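Local coordinates for cystathionine gamma-lyase (Saccharomyces cerevisiae, PDB 1N8P), which belongs to the pyridoxal-5'-phosphate-dependent Cys/Met metabolism enzymes and carries pyridoxal-5'-phosphate covalently in a pocket lined by two subunits, at residues A[97-102]-A[146-151]; A[175-180]-A[192-197]; A[199-204]-A[211-216]; A[257-262]-A[372-377]. All coordinates share one frame; numbering follows the deposited sequence.

The four contacts follow one another along the chain, each closing before the next opens. Contacts 1, 2 and 3 belong to the mixed sheet of the large domain. Contacts 2 and 3 share strand 196-200, have centres about 15 Å apart and together place Asp178, Thr180, Ser200, Thr202, Lys203 and Val212 around pyridoxal-5'-phosphate. Contact 1, about 13 Å from contact 2 between centres, joins the end of strand 95-99 and the turn after it to the loop after strand 139-144, and touches contact 2 through Thr146. Contact 4, about 19 Å from contact 3 between centres, joins helix 253-271 to the C-terminal part beside the third subunit; Tyr204 touches Val257 between them.

Contact 1: A[97-102]-A[146-151]; sequences VSIGDV and TPTNPT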
loop_
_atom_site.group_PDB
_atom_site.type_symbol
_atom_site.label_atom_id
_atom_site.label_comp_id
_atom_site.label_asym_id
_atom_site.label_seq_id
_atom_site.Cartn_x
_atom_site.Cartn_y
_atom_site.Cartn_z
ATOM N N VAL A 97 -39.715 5.246 -1.915
ATOM C CA VAL A 97 -39.939 6.619 -1.515
ATOM C C VAL A 97 -38.717 7.115 -0.723
ATOM O O VAL A 97 -38.133 6.373 0.080
ATOM C CB VAL A 97 -41.189 6.704 -0.676
ATOM C CG1 VAL A 97 -41.557 8.165 -0.408
ATOM C CG2 VAL A 97 -42.291 5.996 -1.403
ATOM N N SER A 98 -38.327 8.365 -0.961
ATOM C CA SER A 98 -37.186 8.946 -0.270
ATOM C C SER A 98 -37.347 10.455 -0.102
ATOM O O SER A 98 -38.025 11.101 -0.900
ATOM C CB SER A 98 -35.922 8.673 -1.068
ATOM O OG SER A 98 -36.038 9.310 -2.322
ATOM N N ILE A 99 -36.705 11.013 0.929
ATOM C CA ILE A 99 -36.759 12.451 1.193
ATOM C C ILE A 99 -36.224 13.257 0.022
ATOM O O ILE A 99 -35.301 12.835 -0.655
ATOM C CB ILE A 99 -35.931 12.836 2.405
ATOM C CG1 ILE A 99 -36.439 12.081 3.633
ATOM C CG2 ILE A 99 -35.985 14.357 2.594
ATOM C CD1 ILE A 99 -35.698 12.410 4.912
ATOM N N GLY A 100 -36.803 14.426 -0.206
ATOM C CA GLY A 100 -36.373 15.254 -1.316
ATOM C C GLY A 100 -34.903 15.592 -1.228
ATOM O O GLY A 100 -34.134 15.252 -2.135
ATOM N N ASP A 101 -34.515 16.263 -0.141
ATOM C CA ASP A 101 -33.125 16.650 0.066
ATOM C C ASP A 101 -32.231 15.405 0.071
ATOM O O ASP A 101 -31.926 14.862 1.137
ATOM C CB ASP A 101 -32.959 17.396 1.403
ATOM C CG ASP A 101 -33.682 18.733 1.441
ATOM O OD1 ASP A 101 -33.532 19.527 0.490
ATOM O OD2 ASP A 101 -34.387 18.996 2.443
ATOM N N VAL A 102 -31.803 14.976 -1.116
ATOM C CA VAL A 102 -30.948 13.787 -1.272
ATOM C C VAL A 102 -29.747 14.061 -2.191
ATOM O O VAL A 102 -29.672 15.122 -2.820
ATOM C CB VAL A 102 -31.771 12.580 -1.864
ATOM C CG1 VAL A 102 -30.869 11.391 -2.139
ATOM C CG2 VAL A 102 -32.826 12.148 -0.889
ATOM N N THR A 146 -31.476 10.821 7.134
ATOM C CA THR A 146 -31.662 11.562 8.377
ATOM C C THR A 146 -31.222 13.002 8.297
ATOM O O THR A 146 -32.078 13.881 8.204
ATOM C CB THR A 146 -31.015 10.864 9.595
ATOM O OG1 THR A 146 -29.790 10.220 9.208
ATOM C CG2 THR A 146 -32.003 9.868 10.200
ATOM N N PRO A 147 -29.914 13.296 8.360
ATOM C CA PRO A 147 -29.785 14.754 8.244
ATOM C C PRO A 147 -29.621 15.052 6.749
ATOM O O PRO A 147 -28.670 14.618 6.106
ATOM C CB PRO A 147 -28.547 15.072 9.082
ATOM C CG PRO A 147 -28.424 13.875 9.976
ATOM C CD PRO A 147 -28.765 12.738 9.060
ATOM N N THR A 148 -30.587 15.750 6.181
ATOM C CA THR A 148 -30.539 16.052 4.774
ATOM C C THR A 148 -29.363 16.932 4.420
ATOM O O THR A 148 -28.951 17.793 5.180
ATOM C CB THR A 148 -31.792 16.775 4.352
ATOM O OG1 THR A 148 -31.903 17.988 5.103
ATOM C CG2 THR A 148 -33.003 15.915 4.593
ATOM N N ASN A 149 -28.845 16.720 3.230
ATOM C CA ASN A 149 -27.723 17.491 2.731
ATOM C C ASN A 149 -28.265 18.514 1.722
ATOM O O ASN A 149 -28.832 18.129 0.702
ATOM C CB ASN A 149 -26.746 16.511 2.087
ATOM C CG ASN A 149 -25.615 17.180 1.391
ATOM O OD1 ASN A 149 -24.891 17.988 1.969
ATOM N ND2 ASN A 149 -25.433 16.828 0.138
ATOM N N PRO A 150 -28.054 19.831 1.970
ATOM C CA PRO A 150 -27.368 20.532 3.069
ATOM C C PRO A 150 -28.250 21.328 4.040
ATOM O O PRO A 150 -27.740 22.012 4.923
ATOM C CB PRO A 150 -26.474 21.475 2.312
ATOM C CG PRO A 150 -27.506 22.046 1.310
ATOM C CD PRO A 150 -28.282 20.778 0.855
ATOM N N THR A 151 -29.563 21.284 3.861
ATOM C CA THR A 151 -30.471 22.024 4.739
ATOM C C THR A 151 -30.284 21.524 6.172
ATOM O O THR A 151 -30.394 22.281 7.140
ATOM C CB THR A 151 -31.942 21.842 4.284
ATOM O OG1 THR A 151 -32.097 22.397 2.976
ATOM C CG2 THR A 151 -32.906 22.555 5.222
#
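Asp101 leans on Thr148 from the root of its side chain onward. Its CB lies 3.2 Å from Thr148 CB and also meets Thr148 CG2. That methyl touches Ile99 CG2 at 3.9 Å, so one threonine branch is shared by an aspartate stem and an isoleucine branch. With Asp101 CG anti to its own carbonyl carbon (chi1 -65°), the carboxylate is carried past the threonine, CG keeping 4.0 Å from Thr148 CB. At the tip the two oxygens diverge. OD2 passes Thr148 OG1 at 3.8 Å and forms a salt bridge with Lys153, whose backbone N is also hydrogen-bonded to Thr148 OG1; OD1 is 4.1 Å from Thr151 OG1 and hydrogen-bonds to Ser361. Both polar partners of the carboxylate, Lys153 and Ser361, lie outside the two segments. Segment 97-102 ends strand 95-99 and runs on from it, and 146-151 lies in the loop after strand 139-144, its parallel neighbour in the central sheet of the large domain of a fold type I pyridoxal-5'-phosphate enzyme. Beyond Thr148 the chain runs through Asn149 and a cis peptide bond into Pro150, a turn that returns Thr151 toward the Asp101 carboxylate. Asn149 packs on Tyr103 and Phe181, and its OD1 is hydrogen-bonded to Arg369 NE; the side chain of Asn149 lies about 6 Å from pyridoxal-5'-phosphate.

Contact 2: A[175-180]-A[192-197]; sequences LVVDNT and FGADIV. With PLP (pyridoxal-5'-phosphate), chain E.
Val176 and Ile196 stand on one face of the sheet and slant across each other, Val176 CG2 resting 3.8 Å from Ile196 CB. On the other face, Val177 CG2 lies 4.2 Å from Ala194 CB, while Val197 CG1 packs 3.9 Å from Asn179 CB. Between the faces the backbones pair in parallel: Val177 N binds Ile196 O at 2.9 Å, the donor lying almost in line with the carbonyl bond. Leu175 O takes two donors, Asp195 N in its carbonyl plane and Ile196 N tilted from that plane. The Asp195 carboxylate bends back to Leu175 N at 2.7 Å, using the anti lone pair of OD2 in a nearly straight bond (166°). This is a beta-alpha-beta unit, strand 174-178, helix 183-186 and strand 196-200, in the large-domain sheet. At its far end Asp178 makes an Asx turn: OD1 accepts Thr180 N through its anti lone pair and Thr180 OG1 on the syn side, somewhat out of the carboxylate plane; that hydroxyl is also hydrogen-bonded to Ser200 N. Asp178 CG sits anti to the backbone N (chi1 -163°), and OD2 lies 3.8 Å from N1 of pyridoxal-5'-phosphate, consistent with the aspartate facing the pyridine nitrogen in fold type I enzymes.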
loop_
_atom_site.group_PDB
_atom_site.type_symbol
_atom_site.label_atom_id
_atom_site.label_comp_id
_atom_site.label_asym_id
_atom_site.label_seq_id
_atom_site.Cartn_x
_atom_site.Cartn_y
_atom_site.Cartn_z
ATOM N N LEU A 175 -37.391 -0.067 5.487
ATOM C CA LEU A 175 -36.960 1.317 5.647
ATOM C C LEU A 175 -35.419 1.395 5.741
ATOM O O LEU A 175 -34.799 0.783 6.623
ATOM C CB LEU A 175 -37.584 1.900 6.929
ATOM C CG LEU A 175 -37.193 3.301 7.383
ATOM C CD1 LEU A 175 -37.725 4.299 6.397
ATOM C CD2 LEU A 175 -37.745 3.576 8.752
ATOM N N VAL A 176 -34.805 2.145 4.831
ATOM C CA VAL A 176 -33.353 2.306 4.868
ATOM C C VAL A 176 -33.016 3.732 5.295
ATOM O O VAL A 176 -33.648 4.676 4.828
ATOM C CB VAL A 176 -32.719 2.053 3.495
ATOM C CG1 VAL A 176 -31.266 2.301 3.576
ATOM C CG2 VAL A 176 -32.965 0.619 3.039
ATOM N N VAL A 177 -32.045 3.883 6.198
ATOM C CA VAL A 177 -31.613 5.210 6.659
ATOM C C VAL A 177 -30.123 5.437 6.410
ATOM O O VAL A 177 -29.287 4.643 6.861
ATOM C CB VAL A 177 -31.891 5.417 8.140
ATOM C CG1 VAL A 177 -31.306 6.729 8.599
ATOM C CG2 VAL A 177 -33.374 5.447 8.383
ATOM N N ASP A 178 -29.825 6.512 5.662
ATOM C CA ASP A 178 -28.467 6.932 5.300
ATOM C C ASP A 178 -27.955 7.656 6.505
ATOM O O ASP A 178 -28.379 8.772 6.761
ATOM C CB ASP A 178 -28.490 7.917 4.136
ATOM C CG ASP A 178 -27.144 8.054 3.459
ATOM O OD1 ASP A 178 -26.135 8.328 4.138
ATOM O OD2 ASP A 178 -27.089 7.884 2.228
ATOM N N ASN A 179 -27.018 7.024 7.206
ATOM C CA ASN A 179 -26.435 7.521 8.448
ATOM C C ASN A 179 -25.029 8.069 8.266
ATOM O O ASN A 179 -24.318 8.227 9.260
ATOM C CB ASN A 179 -26.426 6.329 9.423
ATOM C CG ASN A 179 -26.055 6.689 10.847
ATOM O OD1 ASN A 179 -26.487 7.689 11.393
ATOM N ND2 ASN A 179 -25.281 5.819 11.476
ATOM N N THR A 180 -24.630 8.351 7.017
ATOM C CA THR A 180 -23.284 8.875 6.686
ATOM C C THR A 180 -22.798 10.105 7.495
ATOM O O THR A 180 -21.781 10.036 8.197
ATOM C CB THR A 180 -23.174 9.210 5.141
ATOM O OG1 THR A 180 -23.115 7.991 4.369
ATOM C CG2 THR A 180 -21.928 10.072 4.845
ATOM N N PHE A 192 -34.246 2.531 15.979
ATOM C CA PHE A 192 -35.381 3.411 15.752
ATOM C C PHE A 192 -36.273 2.898 14.640
ATOM O O PHE A 192 -36.894 3.686 13.921
ATOM C CB PHE A 192 -34.916 4.834 15.421
ATOM C CG PHE A 192 -34.069 5.463 16.500
ATOM C CD1 PHE A 192 -32.687 5.263 16.523
ATOM C CD2 PHE A 192 -34.658 6.232 17.505
ATOM C CE1 PHE A 192 -31.912 5.815 17.520
ATOM C CE2 PHE A 192 -33.889 6.800 18.529
ATOM C CZ PHE A 192 -32.516 6.595 18.543
ATOM N N GLY A 193 -36.325 1.572 14.510
ATOM C CA GLY A 193 -37.159 0.956 13.501
ATOM C C GLY A 193 -36.701 1.363 12.133
ATOM O O GLY A 193 -37.280 2.229 11.490
ATOM N N ALA A 194 -35.617 0.742 11.710
ATOM C CA ALA A 194 -35.014 0.982 10.414
ATOM C C ALA A 194 -34.575 -0.421 10.086
ATOM O O ALA A 194 -34.130 -1.148 10.970
ATOM C CB ALA A 194 -33.800 1.922 10.547
ATOM N N ASP A 195 -34.721 -0.823 8.836
ATOM C CA ASP A 195 -34.354 -2.172 8.470
ATOM C C ASP A 195 -32.926 -2.251 7.984
ATOM O O ASP A 195 -32.290 -3.305 8.108
ATOM C CB ASP A 195 -35.325 -2.698 7.426
ATOM C CG ASP A 195 -36.741 -2.710 7.927
ATOM O OD1 ASP A 195 -37.027 -3.478 8.863
ATOM O OD2 ASP A 195 -37.567 -1.948 7.396
ATOM N N ILE A 196 -32.421 -1.139 7.454
ATOM C CA ILE A 196 -31.042 -1.088 6.983
ATOM C C ILE A 196 -30.422 0.287 7.203
ATOM O O ILE A 196 -31.089 1.312 7.018
ATOM C CB ILE A 196 -30.912 -1.406 5.465
ATOM C CG1 ILE A 196 -31.828 -2.543 5.063
ATOM C CG2 ILE A 196 -29.525 -1.902 5.160
ATOM C CD1 ILE A 196 -31.664 -2.944 3.613
ATOM N N VAL A 197 -29.142 0.287 7.595
ATOM C CA VAL A 197 -28.349 1.502 7.802
ATOM C C VAL A 197 -27.304 1.500 6.723
ATOM O O VAL A 197 -26.537 0.546 6.621
ATOM C CB VAL A 197 -27.553 1.492 9.085
ATOM C CG1 VAL A 197 -27.875 2.736 9.874
ATOM C CG2 VAL A 197 -27.820 0.240 9.862
HETATM N N1 PLP E . -24.360 9.445 0.178
HETATM C C2 PLP E . -24.041 10.508 0.995
HETATM C C2A PLP E . -25.109 10.878 2.019
HETATM C C3 PLP E . -22.708 11.139 0.773
HETATM O O3 PLP E . -22.472 12.147 1.648
HETATM C C4 PLP E . -21.834 10.654 -0.247
HETATM C C4A PLP E . -20.509 11.318 -0.496
HETATM C C5 PLP E . -22.314 9.496 -1.055
HETATM C C6 PLP E . -23.553 8.929 -0.815
HETATM C C5A PLP E . -21.356 8.904 -2.102
HETATM O O4P PLP E . -20.571 7.832 -1.612
HETATM P P PLP E . -19.606 7.073 -2.580
HETATM O O1P PLP E . -18.835 6.240 -1.689
HETATM O O2P PLP E . -18.764 8.135 -3.254
HETATM O O3P PLP E . -20.514 6.413 -3.506
#

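Contact 3: A[199-204]-A[211-216]; sequences HSATKY and VVLGVL. With PLP (pyridoxal-5'-phosphate), chain E.
Thr202 holds OG1 anti to its carbonyl carbon (chi1 -57°), which sets the hydroxyl 3.3 Å from Val212 CA, with O1P of pyridoxal-5'-phosphate and Val211 O as weak and unsettled alternatives for its proton. Ser200 extends OG anti to the backbone N (chi1 180°) and donates to O4P of the same group at 2.7 Å. Lys203 starts away from the other segment, bends at chi2 (68°) and again at chi4, and ends in a covalent bond from NZ to C4A of pyridoxal-5'-phosphate, 1.4 Å long, as in the internal aldimine of this family. A type I turn from Ser200 to Lys203 gathers the three side chains on pyridoxal-5'-phosphate.

Across the contact the chains run antiparallel. His199 and Val215 form a hydrogen-bonded pair, with Val215 N to His199 O at 3.2 Å and a weaker return bond from His199 N to Val215 O. Ser200 faces Gly214 in the following non-hydrogen-bonded pair. Past it, Ala201 N reaches Leu213 O in a weak bond, and its CB meets Leu213 CD2 at 3.3 Å. Val212 CG1 approaches O1P at 3.7 Å from the opposing segment.

Thr33, Tyr49 and Ser50 of the second subunit pack on Thr202, Lys203 and Val212. NE2 of His199 is hydrogen-bonded to Glu68, and the side chain touches Pro184 of helix 183-186. Strand 214-218 has strand 72-76 along its other edge, and helix 240-250 covers Val211 and Leu213.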
loop_
_atom_site.group_PDB
_atom_site.type_symbol
_atom_site.label_atom_id
_atom_site.label_comp_id
_atom_site.label_asym_id
_atom_site.label_seq_id
_atom_site.Cartn_x
_atom_site.Cartn_y
_atom_site.Cartn_z
ATOM N N HIS A 199 -24.029 3.624 4.741
ATOM C CA HIS A 199 -22.993 4.611 5.009
ATOM C C HIS A 199 -22.082 4.696 3.833
ATOM O O HIS A 199 -21.858 3.718 3.118
ATOM C CB HIS A 199 -22.083 4.220 6.135
ATOM C CG HIS A 199 -22.692 4.321 7.488
ATOM N ND1 HIS A 199 -22.581 5.452 8.261
ATOM C CD2 HIS A 199 -23.316 3.397 8.253
ATOM C CE1 HIS A 199 -23.104 5.223 9.450
ATOM N NE2 HIS A 199 -23.556 3.982 9.471
ATOM N N SER A 200 -21.561 5.895 3.642
ATOM C CA SER A 200 -20.574 6.136 2.630
ATOM C C SER A 200 -19.383 6.195 3.603
ATOM O O SER A 200 -19.232 7.166 4.354
ATOM C CB SER A 200 -20.828 7.474 1.984
ATOM O OG SER A 200 -19.855 7.687 1.006
ATOM N N ALA A 201 -18.587 5.125 3.642
ATOM C CA ALA A 201 -17.459 5.033 4.559
ATOM C C ALA A 201 -16.319 5.940 4.140
ATOM O O ALA A 201 -15.265 5.996 4.797
ATOM C CB ALA A 201 -16.982 3.573 4.658
ATOM N N THR A 202 -16.537 6.627 3.022
ATOM C CA THR A 202 -15.589 7.574 2.454
ATOM C C THR A 202 -15.483 8.755 3.382
ATOM O O THR A 202 -14.443 9.361 3.545
ATOM C CB THR A 202 -16.084 8.124 1.128
ATOM O OG1 THR A 202 -16.333 7.036 0.228
ATOM C CG2 THR A 202 -15.060 9.092 0.542
ATOM N N LYS A 203 -16.581 9.071 4.008
ATOM C CA LYS A 203 -16.612 10.209 4.877
ATOM C C LYS A 203 -16.062 9.992 6.287
ATOM O O LYS A 203 -14.871 9.845 6.448
ATOM C CB LYS A 203 -18.044 10.756 4.887
ATOM C CG LYS A 203 -18.412 11.524 3.610
ATOM C CD LYS A 203 -18.513 10.676 2.367
ATOM C CE LYS A 203 -18.534 11.536 1.096
ATOM N NZ LYS A 203 -19.347 10.859 0.074
ATOM N N TYR A 204 -16.925 9.939 7.296
ATOM C CA TYR A 204 -16.493 9.790 8.688
ATOM C C TYR A 204 -15.865 8.514 9.191
ATOM O O TYR A 204 -15.002 8.585 10.072
ATOM C CB TYR A 204 -17.642 10.123 9.649
ATOM C CG TYR A 204 -18.210 11.491 9.454
ATOM C CD1 TYR A 204 -19.125 11.738 8.433
ATOM C CD2 TYR A 204 -17.801 12.559 10.253
ATOM C CE1 TYR A 204 -19.630 13.031 8.212
ATOM C CE2 TYR A 204 -18.286 13.856 10.038
ATOM C CZ TYR A 204 -19.203 14.082 9.018
ATOM O OH TYR A 204 -19.702 15.343 8.803
ATOM N N VAL A 211 -10.164 6.686 0.832
ATOM C CA VAL A 211 -10.831 5.429 0.510
ATOM C C VAL A 211 -12.270 5.690 0.133
ATOM O O VAL A 211 -12.933 6.511 0.772
ATOM C CB VAL A 211 -10.863 4.428 1.730
ATOM C CG1 VAL A 211 -11.732 3.251 1.418
ATOM C CG2 VAL A 211 -9.491 3.916 2.027
ATOM N N VAL A 212 -12.735 5.004 -0.913
ATOM C CA VAL A 212 -14.119 5.076 -1.344
ATOM C C VAL A 212 -14.611 3.655 -1.057
ATOM O O VAL A 212 -14.257 2.684 -1.737
ATOM C CB VAL A 212 -14.270 5.331 -2.844
ATOM C CG1 VAL A 212 -15.690 5.087 -3.251
ATOM C CG2 VAL A 212 -13.882 6.734 -3.189
ATOM N N LEU A 213 -15.425 3.545 -0.022
ATOM C CA LEU A 213 -15.983 2.281 0.397
ATOM C C LEU A 213 -17.331 2.582 1.047
ATOM O O LEU A 213 -17.501 3.635 1.668
ATOM C CB LEU A 213 -15.017 1.636 1.390
ATOM C CG LEU A 213 -15.370 0.331 2.082
ATOM C CD1 LEU A 213 -14.130 -0.421 2.361
ATOM C CD2 LEU A 213 -16.108 0.608 3.369
ATOM N N GLY A 214 -18.294 1.682 0.870
ATOM C CA GLY A 214 -19.599 1.843 1.491
ATOM C C GLY A 214 -19.936 0.614 2.326
ATOM O O GLY A 214 -19.467 -0.497 2.057
ATOM N N VAL A 215 -20.713 0.789 3.374
ATOM C CA VAL A 215 -21.126 -0.369 4.173
ATOM C C VAL A 215 -22.532 -0.226 4.730
ATOM O O VAL A 215 -22.995 0.888 4.990
ATOM C CB VAL A 215 -20.189 -0.642 5.363
ATOM C CG1 VAL A 215 -18.851 -1.049 4.846
ATOM C CG2 VAL A 215 -20.089 0.589 6.263
ATOM N N LEU A 216 -23.206 -1.360 4.902
ATOM C CA LEU A 216 -24.544 -1.359 5.463
ATOM C C LEU A 216 -24.513 -2.318 6.634
ATOM O O LEU A 216 -23.556 -3.103 6.812
ATOM C CB LEU A 216 -25.576 -1.779 4.394
ATOM C CG LEU A 216 -26.138 -3.176 4.034
ATOM C CD1 LEU A 216 -26.178 -3.356 2.495
ATOM C CD2 LEU A 216 -25.321 -4.280 4.650
HETATM N N1 PLP E . -24.360 9.445 0.178
HETATM C C2 PLP E . -24.041 10.508 0.995
HETATM C C2A PLP E . -25.109 10.878 2.019
HETATM C C3 PLP E . -22.708 11.139 0.773
HETATM O O3 PLP E . -22.472 12.147 1.648
HETATM C C4 PLP E . -21.834 10.654 -0.247
HETATM C C4A PLP E . -20.509 11.318 -0.496
HETATM C C5 PLP E . -22.314 9.496 -1.055
HETATM C C6 PLP E . -23.553 8.929 -0.815
HETATM C C5A PLP E . -21.356 8.904 -2.102
HETATM O O4P PLP E . -20.571 7.832 -1.612
HETATM P P PLP E . -19.606 7.073 -2.580
HETATM O O1P PLP E . -18.835 6.240 -1.689
HETATM O O2P PLP E . -18.764 8.135 -3.254
HETATM O O3P PLP E . -20.514 6.413 -3.506
#

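Contact 4: A[257-262]-A[372-377]; sequences VRQAAL and VGIEDT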
loop_
_atom_site.group_PDB
_atom_site.type_symbol
_atom_site.label_atom_id
_atom_site.label_comp_id
_atom_site.label_asym_id
_atom_site.label_seq_id
_atom_site.Cartn_x
_atom_site.Cartn_y
_atom_site.Cartn_z
ATOM N N VAL A 257 -15.142 12.361 15.490
ATOM C CA VAL A 257 -16.527 12.832 15.475
ATOM C C VAL A 257 -16.942 13.636 16.701
ATOM O O VAL A 257 -17.795 14.513 16.629
ATOM C CB VAL A 257 -17.455 11.660 15.340
ATOM C CG1 VAL A 257 -18.863 12.097 15.554
ATOM C CG2 VAL A 257 -17.287 11.040 13.962
ATOM N N ARG A 258 -16.331 13.329 17.835
ATOM C CA ARG A 258 -16.632 14.024 19.082
ATOM C C ARG A 258 -16.119 15.458 19.001
ATOM O O ARG A 258 -16.762 16.381 19.473
ATOM C CB ARG A 258 -15.953 13.295 20.270
ATOM C CG ARG A 258 -16.374 13.749 21.666
ATOM C CD ARG A 258 -17.753 13.240 21.989
ATOM N NE ARG A 258 -18.284 13.802 23.225
ATOM C CZ ARG A 258 -19.560 13.720 23.586
ATOM N NH1 ARG A 258 -20.437 13.100 22.807
ATOM N NH2 ARG A 258 -19.964 14.269 24.721
ATOM N N GLN A 259 -14.949 15.620 18.399
ATOM C CA GLN A 259 -14.304 16.911 18.263
ATOM C C GLN A 259 -14.939 17.758 17.151
ATOM O O GLN A 259 -15.235 18.933 17.328
ATOM C CB GLN A 259 -12.839 16.675 17.962
ATOM C CG GLN A 259 -12.028 17.930 17.809
ATOM C CD GLN A 259 -11.886 18.628 19.090
ATOM O OE1 GLN A 259 -11.613 18.008 20.103
ATOM N NE2 GLN A 259 -12.064 19.938 19.080
ATOM N N ALA A 260 -15.149 17.146 16.000
ATOM C CA ALA A 260 -15.728 17.843 14.872
ATOM C C ALA A 260 -17.090 18.404 15.267
ATOM O O ALA A 260 -17.496 19.461 14.807
ATOM C CB ALA A 260 -15.848 16.886 13.678
ATOM N N ALA A 261 -17.783 17.696 16.143
ATOM C CA ALA A 261 -19.104 18.119 16.583
ATOM C C ALA A 261 -19.045 19.320 17.564
ATOM O O ALA A 261 -19.733 20.325 17.354
ATOM C CB ALA A 261 -19.854 16.909 17.204
ATOM N N LEU A 262 -18.252 19.222 18.635
ATOM C CA LEU A 262 -18.137 20.346 19.566
ATOM C C LEU A 262 -17.768 21.580 18.735
ATOM O O LEU A 262 -18.380 22.623 18.855
ATOM C CB LEU A 262 -17.033 20.123 20.619
ATOM C CG LEU A 262 -16.815 18.801 21.369
ATOM C CD1 LEU A 262 -15.926 19.145 22.502
ATOM C CD2 LEU A 262 -18.083 18.130 21.891
ATOM N N VAL A 372 -16.896 20.793 9.177
ATOM C CA VAL A 372 -15.894 21.047 10.184
ATOM C C VAL A 372 -14.981 19.830 10.419
ATOM O O VAL A 372 -15.472 18.713 10.618
ATOM C CB VAL A 372 -16.542 21.398 11.495
ATOM C CG1 VAL A 372 -15.484 21.762 12.514
ATOM C CG2 VAL A 372 -17.525 22.520 11.288
ATOM N N GLY A 373 -13.659 20.068 10.387
ATOM C CA GLY A 373 -12.657 19.029 10.597
ATOM C C GLY A 373 -12.227 18.941 12.053
ATOM O O GLY A 373 -13.033 19.234 12.948
ATOM N N ILE A 374 -10.977 18.557 12.311
ATOM C CA ILE A 374 -10.517 18.448 13.705
ATOM C C ILE A 374 -9.360 19.371 14.116
ATOM O O ILE A 374 -8.719 19.157 15.157
ATOM C CB ILE A 374 -10.168 16.960 14.101
ATOM C CG1 ILE A 374 -8.962 16.438 13.297
ATOM C CG2 ILE A 374 -11.347 16.063 13.796
ATOM C CD1 ILE A 374 -8.405 15.096 13.787
ATOM N N GLU A 375 -9.110 20.407 13.313
ATOM C CA GLU A 375 -8.076 21.394 13.639
ATOM C C GLU A 375 -8.545 22.084 14.930
ATOM O O GLU A 375 -9.627 21.801 15.410
ATOM C CB GLU A 375 -7.938 22.440 12.516
ATOM C CG GLU A 375 -7.744 21.898 11.071
ATOM C CD GLU A 375 -9.053 21.554 10.404
ATOM O OE1 GLU A 375 -9.098 21.475 9.163
ATOM O OE2 GLU A 375 -10.048 21.349 11.118
ATOM N N ASP A 376 -7.749 22.986 15.490
ATOM C CA ASP A 376 -8.152 23.683 16.698
ATOM C C ASP A 376 -9.514 24.411 16.505
ATOM O O ASP A 376 -9.814 24.905 15.421
ATOM C CB ASP A 376 -7.068 24.678 17.096
ATOM C CG ASP A 376 -7.378 25.377 18.405
ATOM O OD1 ASP A 376 -8.347 26.141 18.464
ATOM O OD2 ASP A 376 -6.663 25.159 19.394
ATOM N N THR A 377 -10.345 24.466 17.545
ATOM C CA THR A 377 -11.653 25.121 17.442
ATOM C C THR A 377 -11.595 26.625 17.220
ATOM O O THR A 377 -12.290 27.148 16.367
ATOM C CB THR A 377 -12.530 24.891 18.687
ATOM O OG1 THR A 377 -12.898 23.515 18.781
ATOM C CG2 THR A 377 -13.796 25.718 18.584
#
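Ala260, on helix 253-271, faces the backbone of Gly373 in the connection that carries the chain from strand 367-371 of the C-terminal sheet into helix 377-392. The contact is thus a helix flank laid against a strand-to-helix loop, whose closing residue, Asp376, is the N-cap of the second helix: its OD1 is weakly hydrogen-bonded to the backbone N of Asp378 and of Asp379.

Carbon-to-oxygen contacts are the central kind. Ala260 CA approaches Gly373 O at 3.6 Å in a CA-H...O contact, and Ala260 CB lies 3.6 Å from Val372 O. In the reverse sense Val372 CG1, anti to its backbone N (chi1 -176°), comes 3.8 Å from Ala260 O. Ala260 CB thus lies near the carbonyl oxygens of both Val372 and Gly373.

Packing of side chains adds to this. Gln259 CG touches Ile374 CB at 4.3 Å, and Val372 also packs on Ser263 and Ala264, farther along the same helix.

At the subunit interface, Leu255 and Lys251 of the third subunit lie against Gln259 and Ile374.

Among the polar groups, Thr377 OG1 has its hydrogen-bond partner in Ser263 OG, outside the two segments; across the contact the polar ends stand farther apart. Gln259, bent at chi2 (69°), crosses Thr377 at a slant and leaves NE2 3.7 Å from Thr377 OG1.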